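Local coordinates for protein nucleoside-diphosphate-sugar pyrophosphorylase (Vibrio cholerae, PDB 4EVW) that probably transfers a nucleotidyl group from a nucleoside triphosphate to a sugar phosphate, releasing pyrophosphate, as nucleoside-diphosphate-sugar pyrophosphorylases do, at residues H35-F40 and F112-F117; Y23-H28 and D236-F241; I158-K163 and L208-I213; P5-S10 and I52-Y57. The protein carries 1 engineered substitution. All blocks are in the same frame, centred on the assembly; numbering follows the deposited sequence. Where two conformers were deposited one is given.

Interaction 1 (H35-F40 and F112-F117)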
loop_
_atom_site.group_PDB
_atom_site.type_symbol
_atom_site.label_atom_id
_atom_site.label_comp_id
_atom_site.label_asym_id
_atom_site.label_seq_id
_atom_site.Cartn_x
_atom_site.Cartn_y
_atom_site.Cartn_z
ATOM N N HIS A 35 -4.190 -10.633 9.463
ATOM C CA HIS A 35 -3.462 -9.746 10.367
ATOM C C HIS A 35 -3.346 -8.357 9.748
ATOM O O HIS A 35 -3.502 -7.344 10.430
ATOM C CB HIS A 35 -2.048 -10.266 10.624
ATOM C CG HIS A 35 -1.978 -11.372 11.627
ATOM N ND1 HIS A 35 -2.303 -11.194 12.954
ATOM C CD2 HIS A 35 -1.584 -12.661 11.505
ATOM C CE1 HIS A 35 -2.111 -12.326 13.608
ATOM N NE2 HIS A 35 -1.674 -13.232 12.751
ATOM N N SER A 36 -3.062 -8.312 8.453
ATOM C CA SER A 36 -2.913 -7.033 7.776
ATOM C C SER A 36 -4.231 -6.299 7.558
ATOM O O SER A 36 -4.342 -5.116 7.881
ATOM C CB SER A 36 -2.203 -7.215 6.431
ATOM O OG SER A 36 -2.167 -5.987 5.720
ATOM N N VAL A 37 -5.232 -6.989 7.023
ATOM C CA VAL A 37 -6.514 -6.347 6.765
ATOM C C VAL A 37 -7.224 -5.944 8.053
ATOM O O VAL A 37 -7.954 -4.955 8.074
ATOM C CB VAL A 37 -7.430 -7.256 5.910
ATOM C CG1 VAL A 37 -8.773 -6.579 5.664
ATOM C CG2 VAL A 37 -6.749 -7.546 4.581
ATOM N N ASN A 38 -7.002 -6.693 9.131
ATOM C CA ASN A 38 -7.634 -6.353 10.401
ATOM C C ASN A 38 -7.178 -5.000 10.929
ATOM O O ASN A 38 -7.792 -4.444 11.844
ATOM C CB ASN A 38 -7.390 -7.438 11.449
ATOM C CG ASN A 38 -8.518 -8.440 11.492
ATOM O OD1 ASN A 38 -9.665 -8.094 11.214
ATOM N ND2 ASN A 38 -8.209 -9.682 11.851
ATOM N N SER A 39 -6.100 -4.476 10.353
ATOM C CA SER A 39 -5.600 -3.158 10.730
ATOM C C SER A 39 -6.759 -2.184 10.589
ATOM O O SER A 39 -6.911 -1.254 11.379
ATOM C CB SER A 39 -4.493 -2.697 9.774
ATOM O OG SER A 39 -3.347 -3.527 9.836
ATOM N N PHE A 40 -7.578 -2.417 9.567
ATOM C CA PHE A 40 -8.711 -1.551 9.247
ATOM C C PHE A 40 -10.076 -1.994 9.761
ATOM O O PHE A 40 -11.106 -1.606 9.203
ATOM C CB PHE A 40 -8.792 -1.389 7.732
ATOM C CG PHE A 40 -7.515 -0.914 7.114
ATOM C CD1 PHE A 40 -6.595 -1.818 6.590
ATOM C CD2 PHE A 40 -7.219 0.442 7.079
ATOM C CE1 PHE A 40 -5.392 -1.368 6.041
ATOM C CE2 PHE A 40 -6.027 0.900 6.534
ATOM C CZ PHE A 40 -5.112 -0.002 6.015
ATOM N N PHE A 112 -2.403 0.223 0.740
ATOM C CA PHE A 112 -1.712 -0.400 1.853
ATOM C C PHE A 112 -1.196 -1.747 1.367
ATOM O O PHE A 112 -1.670 -2.263 0.362
ATOM C CB PHE A 112 -2.698 -0.596 2.996
ATOM C CG PHE A 112 -2.064 -1.022 4.280
ATOM C CD1 PHE A 112 -1.145 -0.200 4.923
ATOM C CD2 PHE A 112 -2.397 -2.240 4.858
ATOM C CE1 PHE A 112 -0.568 -0.587 6.133
ATOM C CE2 PHE A 112 -1.828 -2.638 6.063
ATOM C CZ PHE A 112 -0.913 -1.811 6.702
ATOM N N ASN A 113 -0.228 -2.329 2.060
ATOM C CA ASN A 113 0.262 -3.614 1.598
ATOM C C ASN A 113 0.043 -4.706 2.626
ATOM O O ASN A 113 -0.008 -4.460 3.835
ATOM C CB ASN A 113 1.728 -3.513 1.185
ATOM C CG ASN A 113 2.639 -3.244 2.344
ATOM O OD1 ASN A 113 3.079 -4.168 3.024
ATOM N ND2 ASN A 113 2.923 -1.972 2.588
ATOM N N ILE A 114 -0.085 -5.922 2.124
ATOM C CA ILE A 114 -0.350 -7.074 2.958
ATOM C C ILE A 114 0.839 -7.511 3.831
ATOM O O ILE A 114 0.693 -8.394 4.675
ATOM C CB ILE A 114 -0.871 -8.230 2.057
ATOM C CG1 ILE A 114 -1.974 -8.994 2.782
ATOM C CG2 ILE A 114 0.269 -9.128 1.620
ATOM C CD1 ILE A 114 -3.191 -8.140 3.102
ATOM N N ASP A 115 1.995 -6.868 3.646
ATOM C CA ASP A 115 3.206 -7.183 4.421
ATOM C C ASP A 115 3.295 -6.359 5.700
ATOM O O ASP A 115 4.240 -6.506 6.472
ATOM C CB ASP A 115 4.482 -6.863 3.633
ATOM C CG ASP A 115 4.537 -7.542 2.292
ATOM O OD1 ASP A 115 4.213 -8.744 2.217
ATOM O OD2 ASP A 115 4.927 -6.870 1.313
ATOM N N THR A 116 2.317 -5.491 5.914
ATOM C CA THR A 116 2.350 -4.600 7.060
ATOM C C THR A 116 1.115 -4.688 7.939
ATOM O O THR A 116 0.008 -4.878 7.436
ATOM C CB THR A 116 2.481 -3.143 6.563
ATOM O OG1 THR A 116 3.543 -3.066 5.605
ATOM C CG2 THR A 116 2.774 -2.199 7.713
ATOM N N PHE A 117 1.308 -4.568 9.253
ATOM C CA PHE A 117 0.176 -4.561 10.175
ATOM C C PHE A 117 0.195 -3.232 10.910
ATOM O O PHE A 117 1.232 -2.792 11.424
ATOM C CB PHE A 117 0.237 -5.671 11.228
ATOM C CG PHE A 117 0.623 -7.005 10.686
ATOM C CD1 PHE A 117 0.276 -7.381 9.390
ATOM C CD2 PHE A 117 1.348 -7.889 11.473
ATOM C CE1 PHE A 117 0.654 -8.620 8.885
ATOM C CE2 PHE A 117 1.732 -9.130 10.984
ATOM C CZ PHE A 117 1.386 -9.498 9.685
#

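Interaction 2 (Y23-H28 and D236-F241)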
loop_
_atom_site.group_PDB
_atom_site.type_symbol
_atom_site.label_atom_id
_atom_site.label_comp_id
_atom_site.label_asym_id
_atom_site.label_seq_id
_atom_site.Cartn_x
_atom_site.Cartn_y
_atom_site.Cartn_z
ATOM N N TYR A 23 0.848 -14.293 2.013
ATOM C CA TYR A 23 -0.379 -13.847 2.668
ATOM C C TYR A 23 -1.264 -14.982 3.191
ATOM O O TYR A 23 -2.198 -14.739 3.961
ATOM C CB TYR A 23 -1.183 -12.916 1.750
ATOM C CG TYR A 23 -1.316 -13.375 0.320
ATOM C CD1 TYR A 23 -0.521 -12.823 -0.686
ATOM C CD2 TYR A 23 -2.236 -14.359 -0.030
ATOM C CE1 TYR A 23 -0.642 -13.241 -2.010
ATOM C CE2 TYR A 23 -2.366 -14.787 -1.352
ATOM C CZ TYR A 23 -1.566 -14.225 -2.333
ATOM O OH TYR A 23 -1.688 -14.648 -3.639
HETATM N N MSE A 24 -0.967 -16.217 2.788
HETATM C CA MSE A 24 -1.734 -17.371 3.261
HETATM C C MSE A 24 -1.052 -18.055 4.439
HETATM O O MSE A 24 -1.606 -18.989 5.027
HETATM C CB MSE A 24 -1.942 -18.394 2.138
HETATM C CG MSE A 24 -2.841 -17.908 1.016
HETATM SE SE MSE A 24 -3.244 -19.313 -0.266
HETATM C CE MSE A 24 -4.266 -18.281 -1.545
ATOM N N LEU A 25 0.153 -17.609 4.782
ATOM C CA LEU A 25 0.862 -18.202 5.909
ATOM C C LEU A 25 0.104 -17.848 7.184
ATOM O O LEU A 25 -0.563 -16.814 7.247
ATOM C CB LEU A 25 2.307 -17.693 5.968
ATOM C CG LEU A 25 3.122 -18.092 4.728
ATOM C CD1 LEU A 25 4.573 -17.683 4.904
ATOM C CD2 LEU A 25 3.013 -19.603 4.512
ATOM N N GLU A 26 0.197 -18.713 8.191
ATOM C CA GLU A 26 -0.522 -18.496 9.441
ATOM C C GLU A 26 0.373 -18.108 10.611
ATOM O O GLU A 26 1.552 -18.453 10.657
ATOM C CB GLU A 26 -1.330 -19.751 9.795
ATOM C CG GLU A 26 -2.396 -20.109 8.758
ATOM C CD GLU A 26 -3.133 -21.402 9.074
ATOM O OE1 GLU A 26 -3.642 -21.538 10.207
ATOM O OE2 GLU A 26 -3.211 -22.279 8.186
ATOM N N ALA A 27 -0.203 -17.366 11.549
ATOM C CA ALA A 27 0.511 -16.930 12.735
ATOM C C ALA A 27 -0.496 -16.549 13.808
ATOM O O ALA A 27 -1.435 -15.790 13.558
ATOM C CB ALA A 27 1.415 -15.736 12.410
ATOM N N HIS A 28 -0.310 -17.105 14.998
ATOM C CA HIS A 28 -1.177 -16.807 16.129
ATOM C C HIS A 28 -2.668 -16.989 15.864
ATOM O O HIS A 28 -3.493 -16.222 16.365
ATOM C CB HIS A 28 -0.899 -15.382 16.598
ATOM C CG HIS A 28 0.550 -15.113 16.853
ATOM N ND1 HIS A 28 1.299 -15.858 17.736
ATOM C CD2 HIS A 28 1.392 -14.189 16.332
ATOM C CE1 HIS A 28 2.541 -15.408 17.749
ATOM N NE2 HIS A 28 2.624 -14.395 16.905
ATOM N N ASP A 236 12.579 -13.655 7.739
ATOM C CA ASP A 236 13.069 -13.409 9.090
ATOM C C ASP A 236 12.054 -12.648 9.944
ATOM O O ASP A 236 11.914 -12.923 11.138
ATOM C CB ASP A 236 14.402 -12.661 9.036
ATOM C CG ASP A 236 15.560 -13.565 8.635
ATOM O OD1 ASP A 236 15.306 -14.729 8.258
ATOM O OD2 ASP A 236 16.724 -13.115 8.695
ATOM N N GLU A 237 11.343 -11.701 9.335
ATOM C CA GLU A 237 10.331 -10.935 10.063
ATOM C C GLU A 237 9.147 -11.829 10.420
ATOM O O GLU A 237 8.543 -11.677 11.481
ATOM C CB GLU A 237 9.849 -9.746 9.226
ATOM C CG GLU A 237 10.860 -8.618 9.123
ATOM C CD GLU A 237 10.460 -7.579 8.100
ATOM O OE1 GLU A 237 9.457 -7.798 7.390
ATOM O OE2 GLU A 237 11.154 -6.547 7.996
ATOM N N TYR A 238 8.809 -12.757 9.530
ATOM C CA TYR A 238 7.708 -13.682 9.781
ATOM C C TYR A 238 8.089 -14.581 10.959
ATOM O O TYR A 238 7.263 -14.880 11.826
ATOM C CB TYR A 238 7.422 -14.520 8.525
ATOM C CG TYR A 238 6.447 -15.659 8.728
ATOM C CD1 TYR A 238 5.150 -15.431 9.195
ATOM C CD2 TYR A 238 6.823 -16.974 8.450
ATOM C CE1 TYR A 238 4.254 -16.488 9.380
ATOM C CE2 TYR A 238 5.940 -18.031 8.630
ATOM C CZ TYR A 238 4.660 -17.786 9.095
ATOM O OH TYR A 238 3.796 -18.842 9.268
ATOM N N THR A 239 9.349 -15.006 10.989
ATOM C CA THR A 239 9.845 -15.846 12.073
ATOM C C THR A 239 9.771 -15.060 13.381
ATOM O O THR A 239 9.322 -15.582 14.402
ATOM C CB THR A 239 11.306 -16.278 11.817
ATOM O OG1 THR A 239 11.355 -17.122 10.660
ATOM C CG2 THR A 239 11.865 -17.036 13.013
ATOM N N ASP A 240 10.201 -13.801 13.341
ATOM C CA ASP A 240 10.171 -12.951 14.527
ATOM C C ASP A 240 8.741 -12.746 15.015
ATOM O O ASP A 240 8.486 -12.742 16.218
ATOM C CB ASP A 240 10.809 -11.587 14.242
ATOM C CG ASP A 240 12.295 -11.683 13.950
ATOM O OD1 ASP A 240 12.939 -12.627 14.455
ATOM O OD2 ASP A 240 12.821 -10.807 13.231
ATOM N N PHE A 241 7.810 -12.570 14.080
ATOM C CA PHE A 241 6.409 -12.372 14.438
ATOM C C PHE A 241 5.860 -13.636 15.083
ATOM O O PHE A 241 5.006 -13.576 15.968
ATOM C CB PHE A 241 5.585 -12.023 13.195
ATOM C CG PHE A 241 4.141 -11.728 13.487
ATOM C CD1 PHE A 241 3.786 -10.703 14.361
ATOM C CD2 PHE A 241 3.132 -12.468 12.875
ATOM C CE1 PHE A 241 2.446 -10.420 14.620
ATOM C CE2 PHE A 241 1.789 -12.193 13.127
ATOM C CZ PHE A 241 1.445 -11.166 14.002
#

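Interaction 3 (I158-K163 and L208-I213). Engineered in segment 208-213: E211 (natural residue Leu).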
loop_
_atom_site.group_PDB
_atom_site.type_symbol
_atom_site.label_atom_id
_atom_site.label_comp_id
_atom_site.label_asym_id
_atom_site.label_seq_id
_atom_site.Cartn_x
_atom_site.Cartn_y
_atom_site.Cartn_z
ATOM N N ILE A 158 7.801 17.807 0.599
ATOM C CA ILE A 158 8.281 18.458 -0.612
ATOM C C ILE A 158 8.909 17.490 -1.601
ATOM O O ILE A 158 9.135 17.846 -2.748
ATOM C CB ILE A 158 9.326 19.560 -0.296
ATOM C CG1 ILE A 158 10.492 18.969 0.498
ATOM C CG2 ILE A 158 8.664 20.698 0.466
ATOM C CD1 ILE A 158 11.618 19.959 0.770
ATOM N N GLN A 159 9.184 16.267 -1.163
ATOM C CA GLN A 159 9.807 15.281 -2.043
ATOM C C GLN A 159 9.757 13.881 -1.447
ATOM O O GLN A 159 9.740 13.719 -0.227
ATOM C CB GLN A 159 11.277 15.677 -2.276
ATOM C CG GLN A 159 12.066 14.791 -3.232
ATOM C CD GLN A 159 13.546 15.168 -3.280
ATOM O OE1 GLN A 159 13.941 16.241 -2.821
ATOM N NE2 GLN A 159 14.366 14.290 -3.847
ATOM N N THR A 160 9.708 12.870 -2.310
ATOM C CA THR A 160 9.741 11.484 -1.864
ATOM C C THR A 160 10.787 10.784 -2.730
ATOM O O THR A 160 11.078 11.227 -3.843
ATOM C CB THR A 160 8.391 10.735 -2.037
ATOM O OG1 THR A 160 8.027 10.709 -3.422
ATOM C CG2 THR A 160 7.292 11.394 -1.219
ATOM N N ALA A 161 11.361 9.712 -2.199
ATOM C CA ALA A 161 12.368 8.925 -2.910
ATOM C C ALA A 161 12.176 7.480 -2.474
ATOM O O ALA A 161 11.860 7.222 -1.314
ATOM C CB ALA A 161 13.768 9.400 -2.544
ATOM N N GLU A 162 12.357 6.534 -3.387
ATOM C CA GLU A 162 12.173 5.137 -3.017
ATOM C C GLU A 162 13.421 4.483 -2.428
ATOM O O GLU A 162 13.307 3.580 -1.606
ATOM C CB GLU A 162 11.676 4.316 -4.211
ATOM C CG GLU A 162 11.310 2.866 -3.870
ATOM C CD GLU A 162 10.020 2.732 -3.067
ATOM O OE1 GLU A 162 9.211 3.686 -3.068
ATOM O OE2 GLU A 162 9.804 1.662 -2.450
ATOM N N LYS A 163 14.613 4.913 -2.826
ATOM C CA LYS A 163 15.810 4.292 -2.258
ATOM C C LYS A 163 16.796 5.318 -1.738
ATOM O O LYS A 163 17.703 4.994 -0.976
ATOM C CB LYS A 163 16.507 3.409 -3.296
ATOM C CG LYS A 163 15.586 2.453 -4.034
ATOM C CD LYS A 163 15.635 1.036 -3.491
ATOM C CE LYS A 163 14.698 0.143 -4.290
ATOM N NZ LYS A 163 14.061 -0.893 -3.437
ATOM N N LEU A 208 5.271 8.537 -6.965
ATOM C CA LEU A 208 4.131 9.200 -7.587
ATOM C C LEU A 208 3.807 10.535 -6.944
ATOM O O LEU A 208 3.314 11.441 -7.610
ATOM C CB LEU A 208 2.883 8.297 -7.556
ATOM C CG LEU A 208 3.011 6.984 -8.328
ATOM C CD1 LEU A 208 1.650 6.287 -8.424
ATOM C CD2 LEU A 208 3.554 7.274 -9.715
ATOM N N TYR A 209 4.084 10.674 -5.654
ATOM C CA TYR A 209 3.785 11.929 -4.984
ATOM C C TYR A 209 4.578 13.109 -5.552
ATOM O O TYR A 209 4.127 14.248 -5.486
ATOM C CB TYR A 209 4.019 11.788 -3.480
ATOM C CG TYR A 209 2.920 11.014 -2.787
ATOM C CD1 TYR A 209 1.713 11.630 -2.446
ATOM C CD2 TYR A 209 3.088 9.668 -2.471
ATOM C CE1 TYR A 209 0.706 10.924 -1.800
ATOM C CE2 TYR A 209 2.085 8.949 -1.826
ATOM C CZ TYR A 209 0.903 9.582 -1.491
ATOM O OH TYR A 209 -0.066 8.873 -0.821
ATOM N N ASN A 210 5.746 12.843 -6.127
ATOM C CA ASN A 210 6.532 13.936 -6.699
ATOM C C ASN A 210 5.786 14.595 -7.850
ATOM O O ASN A 210 5.900 15.802 -8.052
ATOM C CB ASN A 210 7.905 13.439 -7.160
ATOM C CG ASN A 210 8.791 13.057 -5.997
ATOM O OD1 ASN A 210 8.885 13.794 -5.018
ATOM N ND2 ASN A 210 9.444 11.908 -6.094
ATOM N N GLU A 211 5.010 13.807 -8.592
ATOM C CA GLU A 211 4.236 14.356 -9.703
ATOM C C GLU A 211 3.146 15.270 -9.138
ATOM O O GLU A 211 2.865 16.341 -9.681
ATOM C CB GLU A 211 3.593 13.225 -10.522
ATOM C CG GLU A 211 4.572 12.210 -11.130
ATOM C CD GLU A 211 5.416 12.789 -12.260
ATOM O OE1 GLU A 211 5.098 13.899 -12.738
ATOM O OE2 GLU A 211 6.391 12.128 -12.679
ATOM N N LEU A 212 2.533 14.849 -8.035
ATOM C CA LEU A 212 1.477 15.639 -7.410
ATOM C C LEU A 212 2.028 16.908 -6.755
ATOM O O LEU A 212 1.426 17.981 -6.846
ATOM C CB LEU A 212 0.727 14.792 -6.370
ATOM C CG LEU A 212 0.018 13.547 -6.919
ATOM C CD1 LEU A 212 -0.802 12.894 -5.820
ATOM C CD2 LEU A 212 -0.886 13.937 -8.082
ATOM N N ILE A 213 3.169 16.782 -6.088
ATOM C CA ILE A 213 3.796 17.927 -5.439
ATOM C C ILE A 213 4.204 18.964 -6.490
ATOM O O ILE A 213 4.023 20.163 -6.291
ATOM C CB ILE A 213 5.028 17.476 -4.617
ATOM C CG1 ILE A 213 4.559 16.636 -3.425
ATOM C CG2 ILE A 213 5.830 18.687 -4.131
ATOM C CD1 ILE A 213 5.674 15.934 -2.683
HETATM O O HOH W 1 9.044 16.626 -5.290
#

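Interaction 4 (P5-S10 and I52-Y57)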
loop_
_atom_site.group_PDB
_atom_site.type_symbol
_atom_site.label_atom_id
_atom_site.label_comp_id
_atom_site.label_asym_id
_atom_site.label_seq_id
_atom_site.Cartn_x
_atom_site.Cartn_y
_atom_site.Cartn_z
ATOM N N PRO A 5 -2.870 -3.865 -2.976
ATOM C CA PRO A 5 -2.215 -4.528 -4.086
ATOM C C PRO A 5 -1.508 -5.779 -3.570
ATOM O O PRO A 5 -0.720 -5.682 -2.697
ATOM C CB PRO A 5 -1.238 -3.491 -4.573
ATOM C CG PRO A 5 -1.020 -2.600 -3.429
ATOM C CD PRO A 5 -2.132 -2.699 -2.496
HETATM N N MSE A 6 -1.832 -6.937 -4.080
HETATM C CA MSE A 6 -1.209 -8.141 -3.605
HETATM C C MSE A 6 -1.042 -9.124 -4.729
HETATM O O MSE A 6 -1.333 -10.240 -4.568
HETATM C CB MSE A 6 -2.001 -8.767 -2.463
HETATM C CG MSE A 6 -3.483 -8.649 -2.577
HETATM SE SE MSE A 6 -4.552 -9.485 -1.143
HETATM C CE MSE A 6 -3.898 -11.265 -1.179
ATOM N N ALA A 7 -0.533 -8.647 -5.846
ATOM C CA ALA A 7 -0.385 -9.427 -7.031
ATOM C C ALA A 7 1.046 -9.848 -7.223
ATOM O O ALA A 7 1.349 -10.548 -8.125
ATOM C CB ALA A 7 -0.841 -8.669 -8.201
ATOM N N GLY A 8 1.915 -9.410 -6.363
ATOM C CA GLY A 8 3.319 -9.761 -6.464
ATOM C C GLY A 8 3.618 -11.241 -6.320
ATOM O O GLY A 8 2.747 -12.092 -6.493
HETATM N N MSE A 9 4.870 -11.544 -5.998
HETATM C CA MSE A 9 5.309 -12.919 -5.838
HETATM C C MSE A 9 6.106 -13.040 -4.542
HETATM O O MSE A 9 6.870 -12.142 -4.188
HETATM C CB MSE A 9 6.162 -13.315 -7.046
HETATM C CG MSE A 9 6.594 -14.767 -7.086
HETATM SE SE MSE A 9 7.310 -15.240 -8.816
HETATM C CE MSE A 9 5.671 -15.799 -9.677
ATOM N N SER A 10 5.919 -14.153 -3.840
ATOM C CA SER A 10 6.591 -14.405 -2.567
ATOM C C SER A 10 7.932 -15.117 -2.754
ATOM O O SER A 10 8.211 -16.098 -2.073
ATOM C CB SER A 10 5.680 -15.265 -1.684
ATOM O OG SER A 10 4.345 -14.785 -1.718
ATOM N N ILE A 52 -6.487 -6.468 -4.954
ATOM C CA ILE A 52 -5.977 -6.713 -6.298
ATOM C C ILE A 52 -5.047 -7.901 -6.215
ATOM O O ILE A 52 -3.953 -7.823 -5.659
ATOM C CB ILE A 52 -5.231 -5.487 -6.844
ATOM C CG1 ILE A 52 -6.108 -4.240 -6.677
ATOM C CG2 ILE A 52 -4.918 -5.693 -8.321
ATOM C CD1 ILE A 52 -5.383 -2.929 -6.963
ATOM N N VAL A 53 -5.505 -9.011 -6.773
ATOM C CA VAL A 53 -4.761 -10.248 -6.712
ATOM C C VAL A 53 -4.383 -10.779 -8.066
ATOM O O VAL A 53 -4.788 -10.258 -9.110
ATOM C CB VAL A 53 -5.594 -11.345 -6.042
ATOM C CG1 VAL A 53 -6.095 -10.872 -4.697
ATOM C CG2 VAL A 53 -6.779 -11.695 -6.940
ATOM N N ARG A 54 -3.622 -11.860 -8.029
ATOM C CA ARG A 54 -3.207 -12.507 -9.248
ATOM C C ARG A 54 -3.915 -13.840 -9.385
ATOM O O ARG A 54 -4.356 -14.420 -8.392
ATOM C CB ARG A 54 -1.723 -12.721 -9.227
ATOM C CG ARG A 54 -1.195 -12.572 -10.578
ATOM C CD ARG A 54 0.220 -12.176 -10.532
ATOM N NE ARG A 54 0.898 -12.959 -11.537
ATOM C CZ ARG A 54 1.695 -13.979 -11.260
ATOM N NH1 ARG A 54 1.930 -14.325 -9.998
ATOM N NH2 ARG A 54 2.228 -14.672 -12.250
ATOM N N ASN A 55 -4.010 -14.330 -10.616
ATOM C CA ASN A 55 -4.680 -15.597 -10.873
ATOM C C ASN A 55 -3.831 -16.809 -10.512
ATOM O O ASN A 55 -3.636 -17.701 -11.333
ATOM C CB ASN A 55 -5.100 -15.672 -12.343
ATOM C CG ASN A 55 -3.919 -15.648 -13.292
ATOM O OD1 ASN A 55 -2.820 -15.225 -12.930
ATOM N ND2 ASN A 55 -4.146 -16.092 -14.525
ATOM N N VAL A 56 -3.323 -16.840 -9.285
ATOM C CA VAL A 56 -2.519 -17.962 -8.812
ATOM C C VAL A 56 -2.962 -18.402 -7.419
ATOM O O VAL A 56 -3.549 -17.619 -6.666
ATOM C CB VAL A 56 -1.007 -17.618 -8.761
ATOM C CG1 VAL A 56 -0.440 -17.515 -10.171
ATOM C CG2 VAL A 56 -0.795 -16.313 -8.007
ATOM N N TYR A 57 -2.682 -19.663 -7.093
ATOM C CA TYR A 57 -3.017 -20.256 -5.797
ATOM C C TYR A 57 -4.454 -20.085 -5.337
ATOM O O TYR A 57 -4.723 -20.113 -4.137
ATOM C CB TYR A 57 -2.102 -19.697 -4.713
ATOM C CG TYR A 57 -0.656 -19.990 -4.964
ATOM C CD1 TYR A 57 -0.112 -21.238 -4.660
ATOM C CD2 TYR A 57 0.171 -19.028 -5.531
ATOM C CE1 TYR A 57 1.224 -21.518 -4.919
ATOM C CE2 TYR A 57 1.503 -19.294 -5.795
ATOM C CZ TYR A 57 2.024 -20.541 -5.482
ATOM O OH TYR A 57 3.349 -20.808 -5.727
HETATM O O HOH W 2 -2.134 -12.535 -5.527
#

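Interaction 1 (H35-F40 and F112-F117)
The hydroxyl of S36 donates to the carbonyl of T116, with OG 3.0 Å from O and nearly in line with the C=O bond. Because chi1 is 175°, OG swings away from the S36 backbone N and toward the 112-117 segment, and serine is short enough to sit there against I114 as well, its OG 3.5 Å from CD1. The S36 carbonyl takes two bonds from S39, one from N and one from OG, the latter 2.7 Å from S36 O. Phenylalanines fill both flanks. F40 turns its edge to one face of F112 in a T-shaped pair, the planes 85° apart and CE1 3.3 Å from F112 CD2. Beyond S36, CB of H35 lies over a face of F117 in a CH-pi contact, 3.7 Å from the ring centroid, while H35 NE2 bonds to A27 O. N113 to T116 form a type I turn leading into strand 116-117. Helix 32-37 packs on this segment, which follows strand 109-111, consistent with the Rossmann-like core of nucleotidyltransferases.

Interaction 2 (Y23-H28 and D236-F241)
Y238 and F241, one helical turn apart on helix 235-243, project toward the strand of a small beta hairpin, 26-27 paired with 30-31, and fasten the C-terminal helix to the N-terminal part of the fold. Both rings leave the helix in the same manner, with CG anti to the backbone N, which carries them across to residues 25-28. Y238 receives L25 over one face, where CD1 stands 4.2 Å from the ring centroid in a CH-pi contact. At the rim of the same ring, the phenol OH donates to the backbone carbonyl of E26, 2.7 Å from OH to O. Tyrosine suits the place: its flat ring packs on leucine while its hydroxyl satisfies a strand carbonyl.

F241 meets different neighbours. The edge of the H28 imidazole points at a face of F241 in a T-shaped pair, planes 81° apart, with CD2 3.8 Å from F241 CE2. The side chain of A27 is a single methyl pointing at the helix, small enough for the F241 ring to come close, with A27 CB 3.6 Å from F241 CE2. The phenylalanine ring also meets H35 edge-to-face. H28 both packs and bonds: its NE2 donates to the backbone O of F241 at 2.7 Å, with an N-H...O angle of 154° and the oxygen 16° out of the imidazole plane.

Interaction 3 (I158-K163 and L208-I213)
Helix 208-214 lies beside the second strand of the hairpin 146-149/157-161, running nearly antiparallel to it, and N210 joins the two by offering its amide to the strand backbone as a neighbouring strand would. N210 CG lies opposite its own carbonyl carbon (chi1 -69°), which brings the amide to the strand although CB does not point straight at it. OD1 of N210 accepts from T160 N at 3.0 Å, and ND2 donates to T160 O at 2.9 Å. The second bond is almost straight, at 173°, and T160 O lies in the N210 amide plane, although the donor stands above the plane of the T160 carbonyl. A water donates to I158 O and to N210 OD1, 2.8 Å from each. I213 packs on the strand backbone, its CD1 3.7 Å from I158 C. The methyl CG2 of T160 rests 4.0 Å from Y209 CB, while the T160 hydroxyl bonds to A206 O. Both ends of the N210 amide are thus engaged, which fixes its flip and satisfies N-H and C=O of T160 together.

Interaction 4 (P5-S10 and I52-Y57)
Strand 2-5 and strand 49-54 are neighbouring parallel strands of the central sheet, and the loop after strand 2-5 continues along the second strand; in sugar nucleotidyltransferases the loop at this place commonly contacts the nucleotide. The bridge between P5 and I52 closes with M6 N donating to I52 O at 2.8 Å. In this parallel register I52 bonds to I4 and M6, so proline is tolerated at position 5: its missing N-H is not needed toward this strand. Beyond it the chains part: a water donates to M6 O at 2.6 Å and accepts from R54 N at 3.0 Å. The selenomethionine side chain of M6 lies alongside V53 and points the same way, CG 4.0 Å from V53 CG1. A7 is small enough for R54 to run past it, with A7 CB 4.3 Å from R54 CB, and R54 CD packs closely on A7 O at 3.1 Å. The guanidinium has a long, weak ion pair with E83. Water thus replaces a direct backbone bond where the loop leaves the sheet.

In the fold
Interactions 1 and 4 are the buried ones, and both involve the strands or connections of the central sheet: F112 of one packs its carbonyl against P5 of the other. Interaction 2 is partly buried, nearer the surface, and shares with interaction 1 an aromatic cluster of H35, F117 and F241. It also touches interaction 4, where Y23 packs on M6. Interaction 3, likewise partly buried, stands apart on the opposite side of the chain's centre, about 23 Å between centres from interaction 1. In interactions 1 and 2 rings pack while side-chain donors take backbone carbonyls; a backbone bond and a water serve interaction 4; and an asparagine amide, also with a water, holds interaction 3.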